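Hydroxyethylthiazole kinase (Pyrococcus horikoshii, PDB 3HPD) probably catalyses the magnesium-dependent transfer of phosphate from ATP to the hydroxyl group of 4-methyl-5-beta-hydroxyethylthiazole, a salvage step on the way to thiamine diphosphate. Local coordinates at residues A[2-7]-A[214-219]; A[9-14]-A[202-207]; A[14-19]-A[37-42]; A[53-58]-A[83-88]. All coordinates share one frame; numbering follows the deposited sequence.

Interaction 1: residues A[2-7]-A[214-219]; sequences KFIIEA and TTSALV
Ser216 is the point on which residues 2-7 close over residues 214-219. Its OG lies 3.5 Å from Ile4 CA. Phe3, Ile4 and Ala7 all set carbon atoms against this oxygen: Ala7 CB is 3.7 Å from Ser216 OG, and the Phe3 ring presents its edge, with Ser216 OG in the ring plane. The hydroxyl is buried, but it is satisfied within its own helix, where it is bonded to Lys212 O. Its torsion sets this up, since OG sits beside the backbone N, chi1 -63°.

Ile4 reaches on to Val219, a turn further along the partner helix. CG1 carries CD1 outward in an extended chain, chi2 177°, and CD1 meets Val219 CG2 at 3.7 Å. The two side chains cross at about a right angle. At the other end, Phe3 CZ touches Thr215 CG2 at 4.1 Å. The short segments themselves cross at -84°, with their axes 9.3 Å apart. The contact is van der Waals packing, much of it round one serine oxygen, with no hydrogen bond across it.

Around it, Phe204 of helix 193-205 packs on Ala7 and Ser216. Phe178 of strand 177-180 meets the Phe3 ring edge-to-face and also touches Thr215, while Val180 of the same strand lies against Val219.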
loop_
_atom_site.group_PDB
_atom_site.type_symbol
_atom_site.label_atom_id
_atom_site.label_comp_id
_atom_site.label_asym_id
_atom_site.label_seq_id
_atom_site.Cartn_x
_atom_site.Cartn_y
_atom_site.Cartn_z
ATOM N N LYS A 2 23.465 24.192 10.273
ATOM C CA LYS A 2 23.570 24.735 8.915
ATOM C C LYS A 2 23.583 23.777 7.714
ATOM O O LYS A 2 22.895 24.031 6.721
ATOM C CB LYS A 2 24.789 25.665 8.844
ATOM C CG LYS A 2 25.058 26.299 7.485
ATOM C CD LYS A 2 26.273 27.223 7.553
ATOM C CE LYS A 2 25.968 28.484 8.355
ATOM N NZ LYS A 2 27.195 29.129 8.899
ATOM N N PHE A 3 24.354 22.694 7.781
ATOM C CA PHE A 3 24.407 21.771 6.649
ATOM C C PHE A 3 23.081 21.059 6.404
ATOM O O PHE A 3 22.853 20.522 5.318
ATOM C CB PHE A 3 25.542 20.746 6.823
ATOM C CG PHE A 3 25.319 19.744 7.928
ATOM C CD1 PHE A 3 24.376 18.727 7.795
ATOM C CD2 PHE A 3 26.088 19.791 9.086
ATOM C CE1 PHE A 3 24.197 17.779 8.801
ATOM C CE2 PHE A 3 25.918 18.847 10.100
ATOM C CZ PHE A 3 24.972 17.836 9.952
ATOM N N ILE A 4 22.211 21.062 7.410
ATOM C CA ILE A 4 20.903 20.417 7.290
ATOM C C ILE A 4 19.981 21.291 6.449
ATOM O O ILE A 4 19.289 20.804 5.554
ATOM C CB ILE A 4 20.250 20.201 8.674
ATOM C CG1 ILE A 4 21.141 19.303 9.535
ATOM C CG2 ILE A 4 18.869 19.573 8.506
ATOM C CD1 ILE A 4 20.624 19.087 10.941
ATOM N N ILE A 5 19.973 22.586 6.749
ATOM C CA ILE A 5 19.151 23.539 6.013
ATOM C C ILE A 5 19.597 23.560 4.556
ATOM O O ILE A 5 18.777 23.570 3.639
ATOM C CB ILE A 5 19.279 24.961 6.614
ATOM C CG1 ILE A 5 18.559 25.015 7.965
ATOM C CG2 ILE A 5 18.716 25.997 5.649
ATOM C CD1 ILE A 5 18.740 26.323 8.720
ATOM N N GLU A 6 20.907 23.547 4.344
ATOM C CA GLU A 6 21.443 23.566 2.993
ATOM C C GLU A 6 21.165 22.270 2.235
ATOM O O GLU A 6 20.911 22.295 1.031
ATOM C CB GLU A 6 22.943 23.856 3.027
ATOM C CG GLU A 6 23.262 25.284 3.463
ATOM C CD GLU A 6 22.503 26.321 2.647
ATOM O OE1 GLU A 6 22.622 26.304 1.403
ATOM O OE2 GLU A 6 21.788 27.153 3.245
ATOM N N ALA A 7 21.207 21.140 2.934
ATOM C CA ALA A 7 20.939 19.854 2.293
ATOM C C ALA A 7 19.484 19.798 1.816
ATOM O O ALA A 7 19.198 19.347 0.700
ATOM C CB ALA A 7 21.216 18.709 3.265
ATOM N N THR A 214 22.419 11.504 6.119
ATOM C CA THR A 214 21.642 10.702 7.053
ATOM C C THR A 214 21.208 11.531 8.262
ATOM O O THR A 214 20.064 11.433 8.711
ATOM C CB THR A 214 22.447 9.474 7.525
ATOM O OG1 THR A 214 22.963 8.779 6.381
ATOM C CG2 THR A 214 21.557 8.523 8.316
ATOM N N THR A 215 22.119 12.349 8.786
ATOM C CA THR A 215 21.796 13.198 9.929
ATOM C C THR A 215 20.676 14.155 9.531
ATOM O O THR A 215 19.742 14.384 10.298
ATOM C CB THR A 215 23.021 14.032 10.395
ATOM O OG1 THR A 215 24.082 13.155 10.793
ATOM C CG2 THR A 215 22.644 14.921 11.571
ATOM N N SER A 216 20.769 14.712 8.325
ATOM C CA SER A 216 19.749 15.640 7.844
ATOM C C SER A 216 18.390 14.956 7.716
ATOM O O SER A 216 17.356 15.547 8.026
ATOM C CB SER A 216 20.149 16.224 6.486
ATOM O OG SER A 216 21.335 16.990 6.592
ATOM N N ALA A 217 18.398 13.711 7.255
ATOM C CA ALA A 217 17.156 12.960 7.083
ATOM C C ALA A 217 16.475 12.719 8.425
ATOM O O ALA A 217 15.259 12.860 8.550
ATOM C CB ALA A 217 17.441 11.631 6.398
ATOM N N LEU A 218 17.269 12.361 9.429
ATOM C CA LEU A 218 16.742 12.090 10.761
ATOM C C LEU A 218 16.188 13.339 11.433
ATOM O O LEU A 218 15.155 13.282 12.097
ATOM C CB LEU A 218 17.829 11.450 11.630
ATOM C CG LEU A 218 18.127 9.991 11.265
ATOM C CD1 LEU A 218 19.516 9.599 11.741
ATOM C CD2 LEU A 218 17.061 9.088 11.875
ATOM N N VAL A 219 16.870 14.466 11.259
ATOM C CA VAL A 219 16.411 15.716 11.851
ATOM C C VAL A 219 15.131 16.176 11.160
ATOM O O VAL A 219 14.146 16.524 11.811
ATOM C CB VAL A 219 17.487 16.817 11.727
ATOM C CG1 VAL A 219 16.889 18.183 12.048
ATOM C CG2 VAL A 219 18.643 16.507 12.672
#

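Interaction 2: residues A[9-14]-A[202-207]; sequences KRVRER and GAFVAV
Val207 and Val11 carry most of this contact, with Arg10 adding the one hydrogen bond between the two segments. Val207 spreads its two methyls over different neighbours. CG2 meets Val11 CG2 at 3.7 Å and also lies against Arg10 CB. CG1 faces Arg14 CD at 3.6 Å, so the aliphatic part of that arginine closes the outer side.

Val11 works mainly through CG2. Its chi1 of 167° sets CG1 anti to the backbone N and leaves CG2, the methyl that touches, beside that N. This methyl stands over the face of the Phe204 ring, 4.2 Å from the ring centroid and 26° off the normal, a CH-pi contact. The other branch, CG1, approaches Ala203 CB at 4.2 Å. The Val11 side chain crosses both Phe204 and Val207 at about a right angle.

Arg10 NE donates to Val207 O over 2.9 Å, with an N-H...O angle of 164°. The bend at chi3 brings NE back to this carbonyl. The oxygen lies near the guanidinium plane, while NE stands above the plane of the carbonyl. The bond ties Val207 to the N-terminal helix.

Leu37 of helix 27-37 touches Val11, Ala203 and Phe204 and completes the apolar cluster. This is helix packing beside the central sheet of an alpha/beta fold of the ribokinase clan, joining the N-terminal helix 2-14 to helix 193-205.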
loop_
_atom_site.group_PDB
_atom_site.type_symbol
_atom_site.label_atom_id
_atom_site.label_comp_id
_atom_site.label_asym_id
_atom_site.label_seq_id
_atom_site.Cartn_x
_atom_site.Cartn_y
_atom_site.Cartn_z
ATOM N N LYS A 9 17.557 22.278 1.064
ATOM C CA LYS A 9 17.427 23.175 -0.071
ATOM C C LYS A 9 17.934 22.495 -1.338
ATOM O O LYS A 9 17.312 22.607 -2.397
ATOM C CB LYS A 9 18.199 24.472 0.188
ATOM C CG LYS A 9 17.570 25.348 1.262
ATOM C CD LYS A 9 18.382 26.611 1.508
ATOM C CE LYS A 9 17.723 27.492 2.563
ATOM N NZ LYS A 9 18.537 28.708 2.849
ATOM N N ARG A 10 19.055 21.782 -1.228
ATOM C CA ARG A 10 19.624 21.082 -2.378
ATOM C C ARG A 10 18.698 19.983 -2.894
ATOM O O ARG A 10 18.566 19.790 -4.104
ATOM C CB ARG A 10 20.986 20.475 -2.028
ATOM C CG ARG A 10 22.102 21.497 -1.905
ATOM C CD ARG A 10 23.473 20.851 -2.086
ATOM N NE ARG A 10 23.765 19.869 -1.048
ATOM C CZ ARG A 10 23.888 20.164 0.242
ATOM N NH1 ARG A 10 23.744 21.417 0.656
ATOM N NH2 ARG A 10 24.154 19.207 1.122
ATOM N N VAL A 11 18.066 19.258 -1.977
ATOM C CA VAL A 11 17.147 18.197 -2.375
ATOM C C VAL A 11 16.000 18.791 -3.181
ATOM O O VAL A 11 15.634 18.279 -4.235
ATOM C CB VAL A 11 16.556 17.465 -1.145
ATOM C CG1 VAL A 11 15.378 16.588 -1.572
ATOM C CG2 VAL A 11 17.623 16.614 -0.488
ATOM N N ARG A 12 15.444 19.889 -2.687
ATOM C CA ARG A 12 14.324 20.524 -3.358
ATOM C C ARG A 12 14.681 21.216 -4.669
ATOM O O ARG A 12 13.854 21.288 -5.580
ATOM C CB ARG A 12 13.644 21.487 -2.389
ATOM C CG ARG A 12 13.007 20.732 -1.238
ATOM C CD ARG A 12 12.423 21.636 -0.190
ATOM N NE ARG A 12 11.641 20.870 0.777
ATOM C CZ ARG A 12 11.152 21.379 1.901
ATOM N NH1 ARG A 12 11.372 22.654 2.198
ATOM N NH2 ARG A 12 10.438 20.620 2.721
ATOM N N GLU A 13 15.908 21.712 -4.772
ATOM C CA GLU A 13 16.343 22.375 -5.998
ATOM C C GLU A 13 16.673 21.344 -7.075
ATOM O O GLU A 13 16.311 21.512 -8.237
ATOM C CB GLU A 13 17.584 23.235 -5.739
ATOM C CG GLU A 13 17.401 24.308 -4.687
ATOM C CD GLU A 13 18.661 25.123 -4.466
ATOM O OE1 GLU A 13 19.755 24.522 -4.398
ATOM O OE2 GLU A 13 18.559 26.362 -4.348
ATOM N N ARG A 14 17.351 20.271 -6.675
ATOM C CA ARG A 14 17.756 19.227 -7.610
ATOM C C ARG A 14 16.715 18.147 -7.900
ATOM O O ARG A 14 16.792 17.481 -8.934
ATOM C CB ARG A 14 19.045 18.561 -7.119
ATOM C CG ARG A 14 20.249 19.493 -7.035
ATOM C CD ARG A 14 21.525 18.696 -6.793
ATOM N NE ARG A 14 22.713 19.540 -6.683
ATOM C CZ ARG A 14 22.916 20.417 -5.706
ATOM N NH1 ARG A 14 22.005 20.566 -4.756
ATOM N NH2 ARG A 14 24.029 21.138 -5.674
ATOM N N GLY A 202 17.861 8.482 1.067
ATOM C CA GLY A 202 18.248 8.271 -0.317
ATOM C C GLY A 202 18.262 9.585 -1.077
ATOM O O GLY A 202 19.129 9.814 -1.926
ATOM N N ALA A 203 17.298 10.453 -0.781
ATOM C CA ALA A 203 17.226 11.753 -1.439
ATOM C C ALA A 203 18.376 12.651 -0.980
ATOM O O ALA A 203 19.021 13.311 -1.794
ATOM C CB ALA A 203 15.886 12.424 -1.142
ATOM N N PHE A 204 18.637 12.671 0.323
ATOM C CA PHE A 204 19.710 13.498 0.861
ATOM C C PHE A 204 21.095 13.046 0.416
ATOM O O PHE A 204 21.954 13.874 0.119
ATOM C CB PHE A 204 19.651 13.515 2.391
ATOM C CG PHE A 204 18.602 14.435 2.946
ATOM C CD1 PHE A 204 18.819 15.809 2.991
ATOM C CD2 PHE A 204 17.394 13.930 3.418
ATOM C CE1 PHE A 204 17.845 16.672 3.496
ATOM C CE2 PHE A 204 16.409 14.781 3.924
ATOM C CZ PHE A 204 16.637 16.156 3.966
ATOM N N VAL A 205 21.315 11.737 0.358
ATOM C CA VAL A 205 22.628 11.230 -0.028
ATOM C C VAL A 205 22.936 11.492 -1.503
ATOM O O VAL A 205 24.087 11.418 -1.932
ATOM C CB VAL A 205 22.764 9.715 0.306
ATOM C CG1 VAL A 205 22.118 8.861 -0.770
ATOM C CG2 VAL A 205 24.228 9.363 0.493
ATOM N N ALA A 206 21.905 11.820 -2.275
ATOM C CA ALA A 206 22.095 12.121 -3.687
ATOM C C ALA A 206 22.690 13.523 -3.845
ATOM O O ALA A 206 23.282 13.838 -4.878
ATOM C CB ALA A 206 20.761 12.035 -4.428
ATOM N N VAL A 207 22.548 14.358 -2.818
ATOM C CA VAL A 207 23.054 15.726 -2.889
ATOM C C VAL A 207 24.102 16.132 -1.846
ATOM O O VAL A 207 24.611 17.250 -1.885
ATOM C CB VAL A 207 21.890 16.747 -2.824
ATOM C CG1 VAL A 207 20.933 16.519 -3.987
ATOM C CG2 VAL A 207 21.155 16.623 -1.497
#

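Interaction 3: residues A[14-19]-A[37-42]; sequences RRPLVH and LGASPV
Residues 17-19 and 40-42 run side by side as parallel strands, 28° apart in direction, pairing Leu17 with Ser40, Val18 with Pro41 and His19 with Val42. The ladder starts at Ser40 N to Pro16 O, 2.9 Å. Val18 N then bonds to Ser40 O at 2.8 Å, nearly along the C=O axis. Val42 N to Val18 O is longer, 3.2 Å, and more bent, with an N-H...O angle of 143°.

Leu17, Ser40, His19 and Val42 share one face of the sheet. Leu17 CD1 lies 3.8 Å from Val42 CG1, and that methyl also meets His19 CB at 3.9 Å. It reaches both because it sits between its backbone N and carbonyl carbon, chi1 60°. The edge of the imidazole, through CD2, faces Val42 O, while His19 NE2 bonds to Ala44 O. Before the strand, Pro16 CG rests on Ala39 CB at 4.1 Å. Gly38, with positive phi, is the C-prime residue of the Schellman motif that ends helix 27-37.

A water bridges Arg15 O, to which it donates, and Ser40 OG, 2.8 Å away. The two strands and helix 27-37 form a beta-alpha-beta unit. Main-chain bonds fix the register, and methyl contacts add apolar packing on the face of Leu17, His19 and Val42. The chemistry implies that the water extends the polar link between the two segments at the start of the ladder, from Arg15 O to the Ser40 hydroxyl.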
loop_
_atom_site.group_PDB
_atom_site.type_symbol
_atom_site.label_atom_id
_atom_site.label_comp_id
_atom_site.label_asym_id
_atom_site.label_seq_id
_atom_site.Cartn_x
_atom_site.Cartn_y
_atom_site.Cartn_z
ATOM N N ARG A 14 17.351 20.271 -6.675
ATOM C CA ARG A 14 17.756 19.227 -7.610
ATOM C C ARG A 14 16.715 18.147 -7.900
ATOM O O ARG A 14 16.792 17.481 -8.934
ATOM C CB ARG A 14 19.045 18.561 -7.119
ATOM C CG ARG A 14 20.249 19.493 -7.035
ATOM C CD ARG A 14 21.525 18.696 -6.793
ATOM N NE ARG A 14 22.713 19.540 -6.683
ATOM C CZ ARG A 14 22.916 20.417 -5.706
ATOM N NH1 ARG A 14 22.005 20.566 -4.756
ATOM N NH2 ARG A 14 24.029 21.138 -5.674
ATOM N N ARG A 15 15.753 17.968 -6.995
ATOM C CA ARG A 15 14.704 16.961 -7.173
ATOM C C ARG A 15 15.304 15.622 -7.624
ATOM O O ARG A 15 14.991 15.124 -8.704
ATOM C CB ARG A 15 13.689 17.441 -8.218
ATOM C CG ARG A 15 13.042 18.802 -7.933
ATOM C CD ARG A 15 11.680 18.663 -7.263
ATOM N NE ARG A 15 11.713 18.944 -5.832
ATOM C CZ ARG A 15 11.376 20.105 -5.286
ATOM N NH1 ARG A 15 10.973 21.112 -6.051
ATOM N NH2 ARG A 15 11.441 20.257 -3.973
ATOM N N PRO A 16 16.163 15.013 -6.795
ATOM C CA PRO A 16 16.783 13.735 -7.159
ATOM C C PRO A 16 15.796 12.577 -7.341
ATOM O O PRO A 16 14.745 12.532 -6.697
ATOM C CB PRO A 16 17.750 13.487 -6.005
ATOM C CG PRO A 16 17.015 14.082 -4.839
ATOM C CD PRO A 16 16.498 15.385 -5.407
ATOM N N LEU A 17 16.145 11.651 -8.231
ATOM C CA LEU A 17 15.323 10.470 -8.483
ATOM C C LEU A 17 15.891 9.375 -7.584
ATOM O O LEU A 17 17.061 9.015 -7.704
ATOM C CB LEU A 17 15.417 10.044 -9.955
ATOM C CG LEU A 17 14.697 8.745 -10.346
ATOM C CD1 LEU A 17 13.214 8.851 -10.010
ATOM C CD2 LEU A 17 14.882 8.476 -11.832
ATOM N N VAL A 18 15.068 8.857 -6.680
ATOM C CA VAL A 18 15.523 7.829 -5.755
ATOM C C VAL A 18 14.884 6.489 -6.079
ATOM O O VAL A 18 13.673 6.313 -5.942
ATOM C CB VAL A 18 15.195 8.225 -4.293
ATOM C CG1 VAL A 18 15.727 7.171 -3.328
ATOM C CG2 VAL A 18 15.799 9.589 -3.982
ATOM N N HIS A 19 15.714 5.553 -6.525
ATOM C CA HIS A 19 15.264 4.217 -6.888
ATOM C C HIS A 19 15.101 3.343 -5.649
ATOM O O HIS A 19 16.059 3.128 -4.906
ATOM C CB HIS A 19 16.281 3.580 -7.840
ATOM C CG HIS A 19 15.952 2.174 -8.233
ATOM N ND1 HIS A 19 16.856 1.351 -8.868
ATOM C CD2 HIS A 19 14.820 1.445 -8.082
ATOM C CE1 HIS A 19 16.297 0.174 -9.089
ATOM N NE2 HIS A 19 15.061 0.205 -8.621
ATOM N N LEU A 37 8.786 15.532 0.432
ATOM C CA LEU A 37 10.062 16.180 0.736
ATOM C C LEU A 37 10.561 17.024 -0.436
ATOM O O LEU A 37 11.191 18.066 -0.239
ATOM C CB LEU A 37 11.130 15.136 1.079
ATOM C CG LEU A 37 12.509 15.701 1.445
ATOM C CD1 LEU A 37 12.458 16.291 2.847
ATOM C CD2 LEU A 37 13.561 14.606 1.372
ATOM N N GLY A 38 10.289 16.564 -1.653
ATOM C CA GLY A 38 10.730 17.293 -2.830
ATOM C C GLY A 38 11.547 16.447 -3.792
ATOM O O GLY A 38 12.115 16.965 -4.753
ATOM N N ALA A 39 11.624 15.146 -3.535
ATOM C CA ALA A 39 12.375 14.247 -4.411
ATOM C C ALA A 39 11.387 13.468 -5.275
ATOM O O ALA A 39 10.178 13.668 -5.171
ATOM C CB ALA A 39 13.224 13.286 -3.582
ATOM N N SER A 40 11.905 12.595 -6.136
ATOM C CA SER A 40 11.061 11.779 -7.007
ATOM C C SER A 40 11.364 10.301 -6.781
ATOM O O SER A 40 12.513 9.874 -6.878
ATOM C CB SER A 40 11.308 12.123 -8.479
ATOM O OG SER A 40 10.927 13.457 -8.764
ATOM N N PRO A 41 10.334 9.501 -6.472
ATOM C CA PRO A 41 10.576 8.077 -6.249
ATOM C C PRO A 41 10.315 7.237 -7.490
ATOM O O PRO A 41 9.587 7.642 -8.394
ATOM C CB PRO A 41 9.571 7.740 -5.165
ATOM C CG PRO A 41 8.363 8.521 -5.641
ATOM C CD PRO A 41 8.972 9.870 -6.032
ATOM N N VAL A 42 10.931 6.066 -7.521
ATOM C CA VAL A 42 10.701 5.103 -8.581
ATOM C C VAL A 42 10.930 3.745 -7.943
ATOM O O VAL A 42 11.999 3.479 -7.392
ATOM C CB VAL A 42 11.638 5.282 -9.810
ATOM C CG1 VAL A 42 13.100 5.139 -9.414
ATOM C CG2 VAL A 42 11.272 4.247 -10.876
HETATM O O HOH W 1 12.904 14.421 -10.520
#

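Interaction 4: residues A[53-58]-A[83-88]; sequences MIRLAD and NELGKP
Lys87 NZ, just past the Schellman motif that ends helix 69-85, donates to main-chain oxygens at the C-terminal end of helix 50-56. The bond to Ile54 O is 2.9 Å long and lies in the carbonyl plane, on a lone pair. A second, to Arg55 O, is weak. The third goes to Ala57 O, close to the line of its C=O bond. Three carbonyls thus converge on one ammonium group, and the helix end would probably favour its positive charge.

The lysine chain folds to get there, with bends at chi2 (-58°) and chi4 (71°). Along the way its CG passes Ile54 CG2 at 4.2 Å. Leu85 CD1 lies 3.8 Å from Arg55 CG and 4.1 Å from Ile54 CG2, packing beside the lysine.

Further out, Gly86, with positive phi, is the C-prime residue of that Schellman motif and turns the chain toward Lys87. Ile54 also packs against Ala78, Ile81 and Ala82 of helix 69-85. Asp58 OD2 is bonded to Leu17 N, which ties the chain after Ala57 to strand 17-21. Beyond the lysine, Pro88 CD rests 3.3 Å from Asp58 O.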
loop_
_atom_site.group_PDB
_atom_site.type_symbol
_atom_site.label_atom_id
_atom_site.label_comp_id
_atom_site.label_asym_id
_atom_site.label_seq_id
_atom_site.Cartn_x
_atom_site.Cartn_y
_atom_site.Cartn_z
ATOM N N MET A 53 17.323 1.402 -14.862
ATOM C CA MET A 53 16.701 2.196 -13.809
ATOM C C MET A 53 17.744 2.800 -12.860
ATOM O O MET A 53 17.643 3.966 -12.480
ATOM C CB MET A 53 15.697 1.340 -13.028
ATOM C CG MET A 53 14.607 2.151 -12.348
ATOM S SD MET A 53 13.657 3.138 -13.533
ATOM C CE MET A 53 12.268 2.044 -13.880
ATOM N N ILE A 54 18.751 2.016 -12.488
ATOM C CA ILE A 54 19.792 2.508 -11.587
ATOM C C ILE A 54 20.647 3.563 -12.293
ATOM O O ILE A 54 21.195 4.464 -11.657
ATOM C CB ILE A 54 20.675 1.347 -11.080
ATOM C CG1 ILE A 54 19.810 0.374 -10.267
ATOM C CG2 ILE A 54 21.807 1.884 -10.199
ATOM C CD1 ILE A 54 20.537 -0.867 -9.806
ATOM N N ARG A 55 20.749 3.448 -13.613
ATOM C CA ARG A 55 21.505 4.410 -14.414
ATOM C C ARG A 55 20.758 5.736 -14.386
ATOM O O ARG A 55 21.352 6.817 -14.348
ATOM C CB ARG A 55 21.596 3.937 -15.863
ATOM C CG ARG A 55 22.616 2.848 -16.131
ATOM C CD ARG A 55 22.539 2.426 -17.590
ATOM N NE ARG A 55 23.668 1.595 -18.003
ATOM C CZ ARG A 55 23.909 1.255 -19.265
ATOM N NH1 ARG A 55 23.099 1.676 -20.230
ATOM N NH2 ARG A 55 24.961 0.506 -19.567
ATOM N N LEU A 56 19.437 5.629 -14.414
ATOM C CA LEU A 56 18.547 6.779 -14.414
ATOM C C LEU A 56 18.510 7.465 -13.049
ATOM O O LEU A 56 18.441 8.692 -12.963
ATOM C CB LEU A 56 17.141 6.307 -14.797
ATOM C CG LEU A 56 16.301 7.078 -15.811
ATOM C CD1 LEU A 56 17.145 7.478 -17.002
ATOM C CD2 LEU A 56 15.132 6.199 -16.247
ATOM N N ALA A 57 18.576 6.660 -11.993
ATOM C CA ALA A 57 18.512 7.146 -10.614
ATOM C C ALA A 57 19.739 7.883 -10.097
ATOM O O ALA A 57 20.830 7.779 -10.653
ATOM C CB ALA A 57 18.194 5.981 -9.680
ATOM N N ASP A 58 19.540 8.625 -9.010
ATOM C CA ASP A 58 20.610 9.379 -8.375
ATOM C C ASP A 58 21.028 8.701 -7.076
ATOM O O ASP A 58 22.069 9.015 -6.499
ATOM C CB ASP A 58 20.146 10.812 -8.107
ATOM C CG ASP A 58 19.830 11.560 -9.383
ATOM O OD1 ASP A 58 20.732 11.647 -10.244
ATOM O OD2 ASP A 58 18.688 12.051 -9.534
ATOM N N ASN A 83 27.108 0.166 -7.258
ATOM C CA ASN A 83 28.501 0.390 -6.886
ATOM C C ASN A 83 29.395 0.590 -8.108
ATOM O O ASN A 83 30.319 1.399 -8.076
ATOM C CB ASN A 83 29.032 -0.757 -6.023
ATOM C CG ASN A 83 28.607 -0.632 -4.572
ATOM O OD1 ASN A 83 28.537 0.473 -4.034
ATOM N ND2 ASN A 83 28.339 -1.761 -3.928
ATOM N N GLU A 84 29.122 -0.135 -9.187
ATOM C CA GLU A 84 29.919 0.019 -10.399
ATOM C C GLU A 84 29.745 1.430 -10.959
ATOM O O GLU A 84 30.702 2.038 -11.437
ATOM C CB GLU A 84 29.497 -1.003 -11.464
ATOM C CG GLU A 84 29.607 -2.453 -11.023
ATOM C CD GLU A 84 29.333 -3.439 -12.147
ATOM O OE1 GLU A 84 28.482 -3.142 -13.013
ATOM O OE2 GLU A 84 29.961 -4.520 -12.158
ATOM N N LEU A 85 28.522 1.949 -10.886
ATOM C CA LEU A 85 28.208 3.283 -11.399
ATOM C C LEU A 85 28.512 4.408 -10.416
ATOM O O LEU A 85 28.585 5.578 -10.798
ATOM C CB LEU A 85 26.729 3.357 -11.787
ATOM C CG LEU A 85 26.255 2.498 -12.962
ATOM C CD1 LEU A 85 24.733 2.421 -12.963
ATOM C CD2 LEU A 85 26.763 3.094 -14.270
ATOM N N GLY A 86 28.676 4.062 -9.147
ATOM C CA GLY A 86 28.951 5.085 -8.160
ATOM C C GLY A 86 27.688 5.760 -7.656
ATOM O O GLY A 86 27.730 6.904 -7.209
ATOM N N LYS A 87 26.555 5.071 -7.747
ATOM C CA LYS A 87 25.302 5.628 -7.247
ATOM C C LYS A 87 25.226 5.252 -5.763
ATOM O O LYS A 87 25.373 4.083 -5.408
ATOM C CB LYS A 87 24.106 5.039 -8.005
ATOM C CG LYS A 87 24.094 5.331 -9.506
ATOM C CD LYS A 87 24.106 6.829 -9.790
ATOM C CE LYS A 87 24.172 7.125 -11.288
ATOM N NZ LYS A 87 22.913 6.807 -12.007
ATOM N N PRO A 88 25.005 6.237 -4.876
ATOM C CA PRO A 88 24.930 5.912 -3.449
ATOM C C PRO A 88 23.818 4.929 -3.094
ATOM O O PRO A 88 22.720 4.988 -3.651
ATOM C CB PRO A 88 24.750 7.280 -2.792
ATOM C CG PRO A 88 24.023 8.063 -3.833
ATOM C CD PRO A 88 24.744 7.668 -5.103
#

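Interactions 1 and 2 use successive parts of helix 2-14, and their centres are 10 Å apart. Phe204 joins them: its CD1 lies 3.8 Å from Ala7 CB. Interaction 3 follows where that helix gives way to strand 17-21. It shares Arg14 with interaction 2 and is linked to it by a probable hydrogen bond from Arg12 NE to Leu37 O. Interaction 4 adjoins interaction 3 through Leu17 O and Asp58 N, 2.8 Å apart, also a probable hydrogen bond. Interaction 3 comes nearest the predicted substrate site, with the Pro41 side chain about 4 Å from that of Met43. The predicted ATP residues Lys118 and Thr165 are each about 11 Å from Thr215, side chain to side chain.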